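4-amino-4-deoxy-L-arabinose transferase or related glycosyltransferases of PMT family (Cupriavidus metallidurans, PDB 5EZM) probably transfers 4-amino-4-deoxy-L-arabinose, a pentose, from a polyprenyl-phosphate carrier to lipid A, acting as a membrane-embedded GT-C fold glycosyltransferase. Local coordinates at residues A[249-254]-A[264-269]; A[296-301]-A[448-453]; A[392-397]-A[408-413]. All blocks are in the same frame, centred on the assembly; numbering follows the deposited sequence.

Contact 1: A[249-254]-A[264-269]. With PC (phosphocholine), chain B; MPG ([(Z)-octadec-9-enyl] (2R)-2,3-bis(oxidanyl)propanoate), chain T.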
loop_
_atom_site.group_PDB
_atom_site.type_symbol
_atom_site.label_atom_id
_atom_site.label_comp_id
_atom_site.label_asym_id
_atom_site.label_seq_id
_atom_site.Cartn_x
_atom_site.Cartn_y
_atom_site.Cartn_z
ATOM N N PRO A 249 14.685 -3.245 -20.196
ATOM C CA PRO A 249 14.100 -4.376 -20.948
ATOM C C PRO A 249 12.575 -4.425 -20.975
ATOM O O PRO A 249 11.993 -4.624 -22.050
ATOM C CB PRO A 249 14.699 -5.595 -20.237
ATOM C CG PRO A 249 16.008 -5.122 -19.765
ATOM C CD PRO A 249 15.777 -3.705 -19.318
ATOM N N TRP A 250 11.905 -4.240 -19.836
ATOM C CA TRP A 250 10.446 -4.292 -19.863
ATOM C C TRP A 250 9.865 -3.126 -20.651
ATOM O O TRP A 250 8.887 -3.298 -21.387
ATOM C CB TRP A 250 9.867 -4.306 -18.450
ATOM C CG TRP A 250 8.363 -4.223 -18.460
ATOM C CD1 TRP A 250 7.485 -5.246 -18.684
ATOM C CD2 TRP A 250 7.565 -3.051 -18.257
ATOM N NE1 TRP A 250 6.191 -4.785 -18.624
ATOM C CE2 TRP A 250 6.213 -3.440 -18.364
ATOM C CE3 TRP A 250 7.861 -1.711 -17.990
ATOM C CZ2 TRP A 250 5.164 -2.540 -18.211
ATOM C CZ3 TRP A 250 6.817 -0.819 -17.839
ATOM C CH2 TRP A 250 5.485 -1.237 -17.950
ATOM N N PHE A 251 10.447 -1.934 -20.508
ATOM C CA PHE A 251 9.918 -0.781 -21.227
ATOM C C PHE A 251 10.075 -0.955 -22.732
ATOM O O PHE A 251 9.160 -0.638 -23.503
ATOM C CB PHE A 251 10.601 0.497 -20.740
ATOM C CG PHE A 251 10.079 0.988 -19.418
ATOM C CD1 PHE A 251 9.073 1.940 -19.365
ATOM C CD2 PHE A 251 10.575 0.480 -18.228
ATOM C CE1 PHE A 251 8.582 2.385 -18.148
ATOM C CE2 PHE A 251 10.087 0.924 -17.008
ATOM C CZ PHE A 251 9.090 1.875 -16.970
ATOM N N TYR A 252 11.220 -1.484 -23.167
ATOM C CA TYR A 252 11.403 -1.773 -24.583
ATOM C C TYR A 252 10.417 -2.831 -25.056
ATOM O O TYR A 252 9.811 -2.689 -26.122
ATOM C CB TYR A 252 12.838 -2.221 -24.854
ATOM C CG TYR A 252 13.080 -2.620 -26.293
ATOM C CD1 TYR A 252 13.350 -1.662 -27.260
ATOM C CD2 TYR A 252 13.034 -3.952 -26.684
ATOM C CE1 TYR A 252 13.570 -2.019 -28.577
ATOM C CE2 TYR A 252 13.251 -4.319 -28.000
ATOM C CZ TYR A 252 13.520 -3.348 -28.942
ATOM O OH TYR A 252 13.740 -3.702 -30.256
ATOM N N LEU A 253 10.240 -3.899 -24.276
ATOM C CA LEU A 253 9.352 -4.976 -24.703
ATOM C C LEU A 253 7.916 -4.485 -24.839
ATOM O O LEU A 253 7.266 -4.704 -25.870
ATOM C CB LEU A 253 9.438 -6.145 -23.722
ATOM C CG LEU A 253 10.732 -6.961 -23.796
ATOM C CD1 LEU A 253 10.799 -7.962 -22.656
ATOM C CD2 LEU A 253 10.840 -7.664 -25.136
ATOM N N VAL A 254 7.408 -3.798 -23.815
ATOM C CA VAL A 254 6.021 -3.352 -23.854
ATOM C C VAL A 254 5.838 -2.236 -24.879
ATOM O O VAL A 254 4.753 -2.092 -25.459
ATOM C CB VAL A 254 5.556 -2.930 -22.446
ATOM C CG1 VAL A 254 6.098 -1.558 -22.079
ATOM C CG2 VAL A 254 4.036 -2.971 -22.342
ATOM N N PHE A 264 1.307 6.997 -23.735
ATOM C CA PHE A 264 0.355 6.923 -22.634
ATOM C C PHE A 264 1.066 7.030 -21.292
ATOM O O PHE A 264 0.865 7.991 -20.542
ATOM C CB PHE A 264 -0.447 5.621 -22.714
ATOM C CG PHE A 264 -1.520 5.507 -21.664
ATOM C CD1 PHE A 264 -2.789 6.007 -21.898
ATOM C CD2 PHE A 264 -1.255 4.906 -20.443
ATOM C CE1 PHE A 264 -3.777 5.909 -20.939
ATOM C CE2 PHE A 264 -2.239 4.803 -19.475
ATOM C CZ PHE A 264 -3.504 5.308 -19.725
ATOM N N PHE A 265 1.919 6.052 -20.984
ATOM C CA PHE A 265 2.521 5.964 -19.657
ATOM C C PHE A 265 3.310 7.216 -19.294
ATOM O O PHE A 265 3.402 7.563 -18.113
ATOM C CB PHE A 265 3.419 4.731 -19.576
ATOM C CG PHE A 265 4.000 4.497 -18.214
ATOM C CD1 PHE A 265 3.278 3.818 -17.248
ATOM C CD2 PHE A 265 5.269 4.955 -17.898
ATOM C CE1 PHE A 265 3.810 3.603 -15.993
ATOM C CE2 PHE A 265 5.805 4.742 -16.646
ATOM C CZ PHE A 265 5.075 4.067 -15.693
ATOM N N PHE A 266 3.886 7.903 -20.277
ATOM C CA PHE A 266 4.660 9.100 -19.979
ATOM C C PHE A 266 3.889 10.393 -20.200
ATOM O O PHE A 266 4.380 11.456 -19.805
ATOM C CB PHE A 266 5.948 9.127 -20.813
ATOM C CG PHE A 266 6.934 8.056 -20.441
ATOM C CD1 PHE A 266 7.558 8.070 -19.204
ATOM C CD2 PHE A 266 7.239 7.036 -21.326
ATOM C CE1 PHE A 266 8.463 7.083 -18.856
ATOM C CE2 PHE A 266 8.145 6.048 -20.984
ATOM C CZ PHE A 266 8.758 6.071 -19.748
ATOM N N ILE A 267 2.701 10.343 -20.803
ATOM C CA ILE A 267 1.994 11.575 -21.139
ATOM C C ILE A 267 0.599 11.599 -20.519
ATOM O O ILE A 267 0.073 12.672 -20.202
ATOM C CB ILE A 267 1.939 11.767 -22.667
ATOM C CG1 ILE A 267 3.355 11.900 -23.232
ATOM C CG2 ILE A 267 1.144 13.005 -23.041
ATOM C CD1 ILE A 267 4.133 13.060 -22.656
ATOM N N HIS A 268 -0.005 10.428 -20.316
ATOM C CA HIS A 268 -1.372 10.364 -19.803
ATOM C C HIS A 268 -1.520 11.037 -18.442
ATOM O O HIS A 268 -0.969 10.565 -17.443
ATOM C CB HIS A 268 -1.849 8.911 -19.707
ATOM C CG HIS A 268 -3.172 8.754 -19.023
ATOM N ND1 HIS A 268 -4.348 9.238 -19.554
ATOM C CD2 HIS A 268 -3.504 8.164 -17.850
ATOM C CE1 HIS A 268 -5.348 8.954 -18.740
ATOM N NE2 HIS A 268 -4.863 8.301 -17.698
ATOM N N GLU A 269 -2.264 12.141 -18.396
ATOM C CA GLU A 269 -2.653 12.759 -17.130
ATOM C C GLU A 269 -3.855 11.996 -16.590
ATOM O O GLU A 269 -4.980 12.167 -17.064
ATOM C CB GLU A 269 -2.974 14.239 -17.317
ATOM C CG GLU A 269 -1.755 15.151 -17.408
ATOM C CD GLU A 269 -1.186 15.243 -18.811
ATOM O OE1 GLU A 269 -1.871 14.810 -19.764
ATOM O OE2 GLU A 269 -0.054 15.752 -18.964
HETATM P P1 PC B . 5.424 9.086 -14.852
HETATM O O1 PC B . 6.170 7.951 -14.185
HETATM O O3 PC B . 6.290 9.653 -15.952
HETATM O O4 PC B . 5.139 10.175 -13.841
HETATM O O2 PC B . 3.998 8.540 -15.491
HETATM C C1 PC B . 2.787 8.859 -14.860
HETATM C C2 PC B . 1.609 8.754 -15.848
HETATM N N1 PC B . 0.722 7.650 -15.508
HETATM C C3 PC B . -0.309 7.525 -16.520
HETATM C C4 PC B . 1.468 6.407 -15.451
HETATM C C5 PC B . 0.091 7.904 -14.226
HETATM C C2 MPG T . 13.243 8.730 -20.529
HETATM C C3 MPG T . 11.867 8.127 -20.792
HETATM C C4 MPG T . 11.433 8.258 -22.244
HETATM C C5 MPG T . 10.090 8.996 -22.375
HETATM C C6 MPG T . 9.488 8.897 -23.787
HETATM C C7 MPG T . 8.349 9.910 -24.006
HETATM C C8 MPG T . 7.542 9.613 -25.291
HETATM C C9 MPG T . 6.602 10.778 -25.687
HETATM C C10 MPG T . 6.008 10.583 -27.109
HETATM C C11 MPG T . 5.851 11.922 -27.859
HETATM C C12 MPG T . 5.564 11.721 -29.386
HETATM C C13 MPG T . 5.208 13.044 -30.093
HETATM C C1 MPG T . 13.388 9.251 -19.095
#
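Phe251 presents its ring edge toward the face of Phe265 in an offset edge-to-face pair, the centroids 5.9 Å apart and the planes at 69°. Near the plane of the Phe251 ring, its CE1 meets Phe265 CE2 at 3.9 Å. One face of Phe251 is taken by its own neighbour, since Trp250 CZ3 sits 3.5 Å above the centre of that ring. Phe266 closes the cluster: its CZ reaches Phe251 CE1 at 4.0 Å. The Phe266 ring is itself sandwiched, with Phe265 CD2 over the centre of one face and the hydrocarbon chain of a lipid on the other, where C5 of that MPG molecule lies 3.6 Å from Phe266 CD2.

Phe265 reaches helix 236-257 because its chi1 of -176° swings the ring away from its own N; Phe266, with CG beside its nitrogen, lies against the lipid instead. Nothing polar crosses between the segments, and all three touching residues are buried, so aromatic and apolar contact carries the pairing.

The same short helix borders the phosphocholine site. Methyl C4 of the ligand lies over one face of Phe265, 3.6 Å from CD1, and methyl C3 comes to the edge of the His268 ring, 3.5 Å from CD2. His268 has already left the helix, and through NE2 it binds the zinc ion together with Glu87 and His270. One turn thus carries rings facing helix, lipid, ligand and metal site.

In the fold, helix 236-257 and helix 261-267 follow each other around a tight connection. Phe261, at the start of the second helix, touches Trp250, Phe251 and Phe265, while Pro89 and Pro90 of the loop before helix 91-103 pack on Phe265 and Trp250.

Contact 2: A[296-301]-A[448-453]. With MPG ([(Z)-octadec-9-enyl] (2R)-2,3-bis(oxidanyl)propanoate), chain O.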
loop_
_atom_site.group_PDB
_atom_site.type_symbol
_atom_site.label_atom_id
_atom_site.label_comp_id
_atom_site.label_asym_id
_atom_site.label_seq_id
_atom_site.Cartn_x
_atom_site.Cartn_y
_atom_site.Cartn_z
ATOM N N PHE A 296 2.187 8.522 11.865
ATOM C CA PHE A 296 3.313 8.391 12.780
ATOM C C PHE A 296 2.876 8.723 14.204
ATOM O O PHE A 296 3.650 9.274 14.990
ATOM C CB PHE A 296 4.465 9.292 12.338
ATOM C CG PHE A 296 5.826 8.728 12.626
ATOM C CD1 PHE A 296 6.248 7.556 12.018
ATOM C CD2 PHE A 296 6.696 9.382 13.486
ATOM C CE1 PHE A 296 7.504 7.036 12.274
ATOM C CE2 PHE A 296 7.954 8.870 13.741
ATOM C CZ PHE A 296 8.358 7.693 13.134
ATOM N N LEU A 297 1.629 8.378 14.537
ATOM C CA LEU A 297 0.995 8.907 15.744
ATOM C C LEU A 297 1.699 8.507 17.035
ATOM O O LEU A 297 1.942 9.393 17.872
ATOM C CB LEU A 297 -0.482 8.497 15.763
ATOM C CG LEU A 297 -1.340 9.080 16.886
ATOM C CD1 LEU A 297 -1.356 10.599 16.823
ATOM C CD2 LEU A 297 -2.748 8.527 16.805
ATOM N N PRO A 298 2.047 7.235 17.278
ATOM C CA PRO A 298 2.699 6.893 18.555
ATOM C C PRO A 298 4.017 7.617 18.799
ATOM O O PRO A 298 4.530 7.557 19.924
ATOM C CB PRO A 298 2.906 5.373 18.453
ATOM C CG PRO A 298 2.777 5.051 17.009
ATOM C CD PRO A 298 1.783 6.027 16.477
ATOM N N TRP A 299 4.572 8.303 17.799
ATOM C CA TRP A 299 5.799 9.069 17.972
ATOM C C TRP A 299 5.586 10.564 17.770
ATOM O O TRP A 299 6.566 11.321 17.739
ATOM C CB TRP A 299 6.884 8.558 17.018
ATOM C CG TRP A 299 6.964 7.056 16.942
ATOM C CD1 TRP A 299 6.697 6.275 15.853
ATOM C CD2 TRP A 299 7.323 6.157 18.000
ATOM N NE1 TRP A 299 6.874 4.950 16.165
ATOM C CE2 TRP A 299 7.257 4.849 17.476
ATOM C CE3 TRP A 299 7.698 6.331 19.336
ATOM C CZ2 TRP A 299 7.548 3.721 18.246
ATOM C CZ3 TRP A 299 7.987 5.211 20.096
ATOM C CH2 TRP A 299 7.913 3.923 19.548
ATOM N N ALA A 300 4.332 11.011 17.640
ATOM C CA ALA A 300 4.071 12.427 17.399
ATOM C C ALA A 300 4.682 13.299 18.490
ATOM O O ALA A 300 5.216 14.380 18.206
ATOM C CB ALA A 300 2.567 12.674 17.292
ATOM N N GLY A 301 4.643 12.829 19.740
ATOM C CA GLY A 301 5.203 13.578 20.850
ATOM C C GLY A 301 6.687 13.862 20.728
ATOM O O GLY A 301 7.179 14.799 21.366
ATOM N N LEU A 448 -0.187 -3.987 17.782
ATOM C CA LEU A 448 -1.356 -4.845 17.939
ATOM C C LEU A 448 -2.642 -4.029 17.892
ATOM O O LEU A 448 -3.654 -4.481 17.345
ATOM C CB LEU A 448 -1.262 -5.633 19.246
ATOM C CG LEU A 448 -0.110 -6.635 19.365
ATOM C CD1 LEU A 448 -0.151 -7.352 20.706
ATOM C CD2 LEU A 448 -0.130 -7.632 18.219
ATOM N N GLY A 449 -2.617 -2.817 18.445
ATOM C CA GLY A 449 -3.775 -1.947 18.440
ATOM C C GLY A 449 -4.230 -1.575 17.045
ATOM O O GLY A 449 -5.377 -1.833 16.665
ATOM N N PHE A 450 -3.331 -0.973 16.266
ATOM C CA PHE A 450 -3.690 -0.597 14.905
ATOM C C PHE A 450 -3.971 -1.819 14.042
ATOM O O PHE A 450 -4.763 -1.735 13.095
ATOM C CB PHE A 450 -2.589 0.265 14.293
ATOM C CG PHE A 450 -2.519 1.646 14.877
ATOM C CD1 PHE A 450 -3.451 2.608 14.522
ATOM C CD2 PHE A 450 -1.535 1.978 15.791
ATOM C CE1 PHE A 450 -3.398 3.877 15.061
ATOM C CE2 PHE A 450 -1.479 3.247 16.332
ATOM C CZ PHE A 450 -2.413 4.197 15.965
ATOM N N THR A 451 -3.349 -2.958 14.353
ATOM C CA THR A 451 -3.703 -4.192 13.659
ATOM C C THR A 451 -5.160 -4.550 13.916
ATOM O O THR A 451 -5.900 -4.895 12.987
ATOM C CB THR A 451 -2.780 -5.333 14.088
ATOM O OG1 THR A 451 -1.450 -5.079 13.615
ATOM C CG2 THR A 451 -3.269 -6.656 13.514
ATOM N N VAL A 452 -5.597 -4.458 15.175
ATOM C CA VAL A 452 -7.005 -4.697 15.483
ATOM C C VAL A 452 -7.883 -3.687 14.758
ATOM O O VAL A 452 -8.952 -4.030 14.240
ATOM C CB VAL A 452 -7.240 -4.663 17.005
ATOM C CG1 VAL A 452 -8.732 -4.702 17.309
ATOM C CG2 VAL A 452 -6.529 -5.826 17.678
ATOM N N ALA A 453 -7.444 -2.426 14.698
ATOM C CA ALA A 453 -8.226 -1.419 13.990
ATOM C C ALA A 453 -8.349 -1.745 12.506
ATOM O O ALA A 453 -9.375 -1.437 11.888
ATOM C CB ALA A 453 -7.607 -0.036 14.186
HETATM C C2 MPG O . 3.661 17.561 16.652
HETATM C C3 MPG O . 3.403 17.878 18.122
HETATM C C4 MPG O . 4.576 17.484 19.007
HETATM C C5 MPG O . 4.388 17.888 20.479
HETATM C C6 MPG O . 5.703 17.823 21.273
HETATM C C7 MPG O . 5.601 18.545 22.630
HETATM C C8 MPG O . 6.986 18.900 23.224
HETATM C C1 MPG O . 2.545 18.061 15.731
#
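Phe450 leaves helix 435-456 with CG beside its backbone nitrogen and anti to its carbonyl carbon (chi1 -71°), which carries the ring toward the loop at 296-301. From that loop Leu297 reaches back: CG is anti to the backbone nitrogen (chi1 -174°) and CD2 continues the extended path, so the methyl at the far end is the one that arrives. Leu297 CD2 comes in at the edge of the Phe450 ring, near its plane, and stands 4.4 Å from CZ. Beside it Pro298 offers its ring carbon CD, 4.3 Å from Phe450 CE2 in an oblique approach.

The loop gains its shape from a 3-10 turn that links helix 288-295 to helix 303-310. Trp299 N bonds to Phe296 O at 3.1 Å, and Ala300 N to Leu297 O at 2.9 Å. Within the loop, Trp299 CD1 lies over one face of the Phe296 ring, toward its rim, and Pro298 CG over one face of the Trp299 indole. Farther along, an MPG chain runs past the turn, its C4 lying 3.3 Å from Ala300 O.

Pro149 of helix 149-155 touches both Pro298 and Phe450, and another lipid touches both Leu297 and Phe450, so helix 149-155 and a lipid both border the pair. About two turns earlier on helix 435-456, Tyr442 OH is hydrogen-bonded to Pro298 O, a polar tie between the same two elements.

Within the contact itself one phenylalanine ring end meets a methyl and a proline methylene, with no hydrogen bond or charge involved. Only 88 Å² is buried in all, and such chemistry implies loose van der Waals and hydrophobic contact, suited to a membrane interior but giving little directional hold.

Contact 3: A[392-397]-A[408-413]. With MPG ([(Z)-octadec-9-enyl] (2R)-2,3-bis(oxidanyl)propanoate), chain X.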
loop_
_atom_site.group_PDB
_atom_site.type_symbol
_atom_site.label_atom_id
_atom_site.label_comp_id
_atom_site.label_asym_id
_atom_site.label_seq_id
_atom_site.Cartn_x
_atom_site.Cartn_y
_atom_site.Cartn_z
ATOM N N VAL A 392 -18.209 7.261 17.836
ATOM C CA VAL A 392 -18.546 8.175 16.747
ATOM C C VAL A 392 -18.747 7.408 15.447
ATOM O O VAL A 392 -19.684 7.682 14.687
ATOM C CB VAL A 392 -17.462 9.260 16.606
ATOM C CG1 VAL A 392 -17.531 9.920 15.236
ATOM C CG2 VAL A 392 -17.610 10.298 17.706
ATOM N N VAL A 393 -17.882 6.427 15.172
ATOM C CA VAL A 393 -17.999 5.683 13.925
ATOM C C VAL A 393 -19.223 4.775 13.924
ATOM O O VAL A 393 -19.684 4.366 12.852
ATOM C CB VAL A 393 -16.714 4.880 13.648
ATOM C CG1 VAL A 393 -15.489 5.767 13.814
ATOM C CG2 VAL A 393 -16.628 3.675 14.555
ATOM N N ALA A 394 -19.774 4.456 15.100
ATOM C CA ALA A 394 -21.019 3.698 15.159
ATOM C C ALA A 394 -22.195 4.483 14.598
ATOM O O ALA A 394 -23.243 3.891 14.317
ATOM C CB ALA A 394 -21.321 3.282 16.599
ATOM N N THR A 395 -22.047 5.799 14.441
ATOM C CA THR A 395 -23.074 6.657 13.864
ATOM C C THR A 395 -22.781 7.000 12.407
ATOM O O THR A 395 -23.216 8.048 11.915
ATOM C CB THR A 395 -23.215 7.936 14.689
ATOM O OG1 THR A 395 -22.050 8.752 14.512
ATOM C CG2 THR A 395 -23.366 7.602 16.167
ATOM N N LEU A 396 -22.050 6.137 11.706
ATOM C CA LEU A 396 -21.621 6.396 10.342
ATOM C C LEU A 396 -22.277 5.425 9.369
ATOM O O LEU A 396 -22.616 4.291 9.723
ATOM C CB LEU A 396 -20.098 6.288 10.212
ATOM C CG LEU A 396 -19.255 7.420 10.798
ATOM C CD1 LEU A 396 -17.778 7.148 10.566
ATOM C CD2 LEU A 396 -19.660 8.758 10.195
ATOM N N ASN A 397 -22.456 5.895 8.135
ATOM C CA ASN A 397 -22.848 5.042 7.017
ATOM C C ASN A 397 -22.343 5.717 5.748
ATOM O O ASN A 397 -22.824 6.793 5.381
ATOM C CB ASN A 397 -24.361 4.819 6.977
ATOM C CG ASN A 397 -25.151 6.116 6.971
ATOM O OD1 ASN A 397 -25.547 6.609 5.914
ATOM N ND2 ASN A 397 -25.391 6.670 8.153
ATOM N N ALA A 408 -20.736 -2.375 14.169
ATOM C CA ALA A 408 -19.813 -3.468 14.453
ATOM C C ALA A 408 -18.353 -3.039 14.336
ATOM O O ALA A 408 -17.485 -3.669 14.947
ATOM C CB ALA A 408 -20.087 -4.645 13.518
ATOM N N TYR A 409 -18.059 -1.997 13.558
ATOM C CA TYR A 409 -16.688 -1.502 13.496
ATOM C C TYR A 409 -16.317 -0.742 14.766
ATOM O O TYR A 409 -15.160 -0.791 15.206
ATOM C CB TYR A 409 -16.520 -0.617 12.258
ATOM C CG TYR A 409 -15.087 -0.340 11.849
ATOM C CD1 TYR A 409 -14.027 -1.021 12.433
ATOM C CD2 TYR A 409 -14.799 0.609 10.877
ATOM C CE1 TYR A 409 -12.722 -0.764 12.062
ATOM C CE2 TYR A 409 -13.497 0.872 10.499
ATOM C CZ TYR A 409 -12.462 0.182 11.094
ATOM O OH TYR A 409 -11.160 0.436 10.724
ATOM N N ALA A 410 -17.290 -0.059 15.378
ATOM C CA ALA A 410 -16.999 0.782 16.536
ATOM C C ALA A 410 -16.452 -0.031 17.703
ATOM O O ALA A 410 -15.509 0.397 18.376
ATOM C CB ALA A 410 -18.252 1.545 16.959
ATOM N N VAL A 411 -17.035 -1.204 17.964
ATOM C CA VAL A 411 -16.529 -2.031 19.055
ATOM C C VAL A 411 -15.093 -2.458 18.782
ATOM O O VAL A 411 -14.277 -2.539 19.709
ATOM C CB VAL A 411 -17.457 -3.242 19.295
ATOM C CG1 VAL A 411 -17.761 -3.958 18.000
ATOM C CG2 VAL A 411 -16.840 -4.206 20.300
ATOM N N TRP A 412 -14.742 -2.697 17.513
ATOM C CA TRP A 412 -13.373 -3.098 17.204
ATOM C C TRP A 412 -12.402 -1.931 17.349
ATOM O O TRP A 412 -11.255 -2.124 17.774
ATOM C CB TRP A 412 -13.290 -3.700 15.802
ATOM C CG TRP A 412 -13.908 -5.064 15.723
ATOM C CD1 TRP A 412 -14.875 -5.473 14.855
ATOM C CD2 TRP A 412 -13.617 -6.192 16.561
ATOM N NE1 TRP A 412 -15.196 -6.787 15.091
ATOM C CE2 TRP A 412 -14.441 -7.250 16.135
ATOM C CE3 TRP A 412 -12.737 -6.410 17.629
ATOM C CZ2 TRP A 412 -14.414 -8.509 16.739
ATOM C CZ3 TRP A 412 -12.711 -7.660 18.228
ATOM C CH2 TRP A 412 -13.544 -8.691 17.780
ATOM N N VAL A 413 -12.838 -0.716 17.009
ATOM C CA VAL A 413 -11.996 0.456 17.246
ATOM C C VAL A 413 -11.781 0.659 18.744
ATOM O O VAL A 413 -10.657 0.910 19.206
ATOM C CB VAL A 413 -12.611 1.699 16.585
ATOM C CG1 VAL A 413 -11.778 2.932 16.899
ATOM C CG2 VAL A 413 -12.719 1.486 15.085
HETATM C C2 MPG X . -16.460 -9.082 13.092
HETATM C C3 MPG X . -15.662 -9.039 11.795
HETATM C C4 MPG X . -14.206 -8.648 12.005
HETATM C C5 MPG X . -13.633 -9.145 13.342
HETATM C C6 MPG X . -12.302 -8.467 13.712
HETATM C C7 MPG X . -11.546 -9.231 14.819
HETATM C C8 MPG X . -10.253 -8.512 15.275
HETATM C C1 MPG X . -17.961 -8.917 12.848
#
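Val393 and Ala410 meet inside a hairpin of two predicted transmembrane helices, where the chain leaving helix 369-389 turns and comes back as helix 403-430. Small residues let the two arms draw close: the CA atoms of Ala394 and Ala410 are 5.2 Å apart. In Val393 a chi1 of -49° puts CG1 anti to the carbonyl carbon and leaves CG2 between backbone nitrogen and carbonyl carbon, from where it meets the returning helix, 3.6 Å from Ala410 CB and also against Ala410 CA. Ala394 adds a second touch, CB to CB with Ala410 at 3.5 Å. One alanine methyl is therefore met by both a valine methyl and an alanine methyl, and no hydrogen bond spans the segments.

On the flank of the helix, Val413 CG2 sits above one face of the Tyr409 ring, toward its rim. Trp412 belongs to a lipid site instead. Its indole lies along the hydrocarbon chain of an MPG molecule, with C6 3.4 Å above the plane over one face and C7 3.5 Å from Trp412 CZ2; Thr459 of helix 458-465 touches the same side chain. Replacing Trp412 by an alanine would probably leave this stretch of octadecenyl chain without the flat surface it lies on, opening a gap between the lipid and helix 403-430.

At the turn, Asn403, at the beginning of the returning helix, has its ND2 hydrogen-bonded to Ala394 O and Leu396 O. Two donors of a single residue converge on Val392 O: Thr395 N at 3.0 Å, and Thr395 OG1 at 2.6 Å, which approaches in the carbonyl plane with a C=O...donor angle of 145°.

Overall arrangement
Contacts 2 and 3 are neighbours, with centres about 18 Å apart, and contact 3 is nested in the chain between the segments of contact 2. They touch directly: Tyr409 OH lies 2.8 Å from Ala453 O, a probable hydrogen bond between helices 403-430 and 435-456, and Val452 CG1 packs on Trp412 O at 3.6 Å. Contact 1 comes earlier in the chain and across its centre, about 38 Å from contact 2 and 43 Å from contact 3, centre to centre. Of the three, contact 1 alone holds zinc and phosphocholine residues; the other two lie away from that site and join predicted transmembrane segments; MPG molecules border all three.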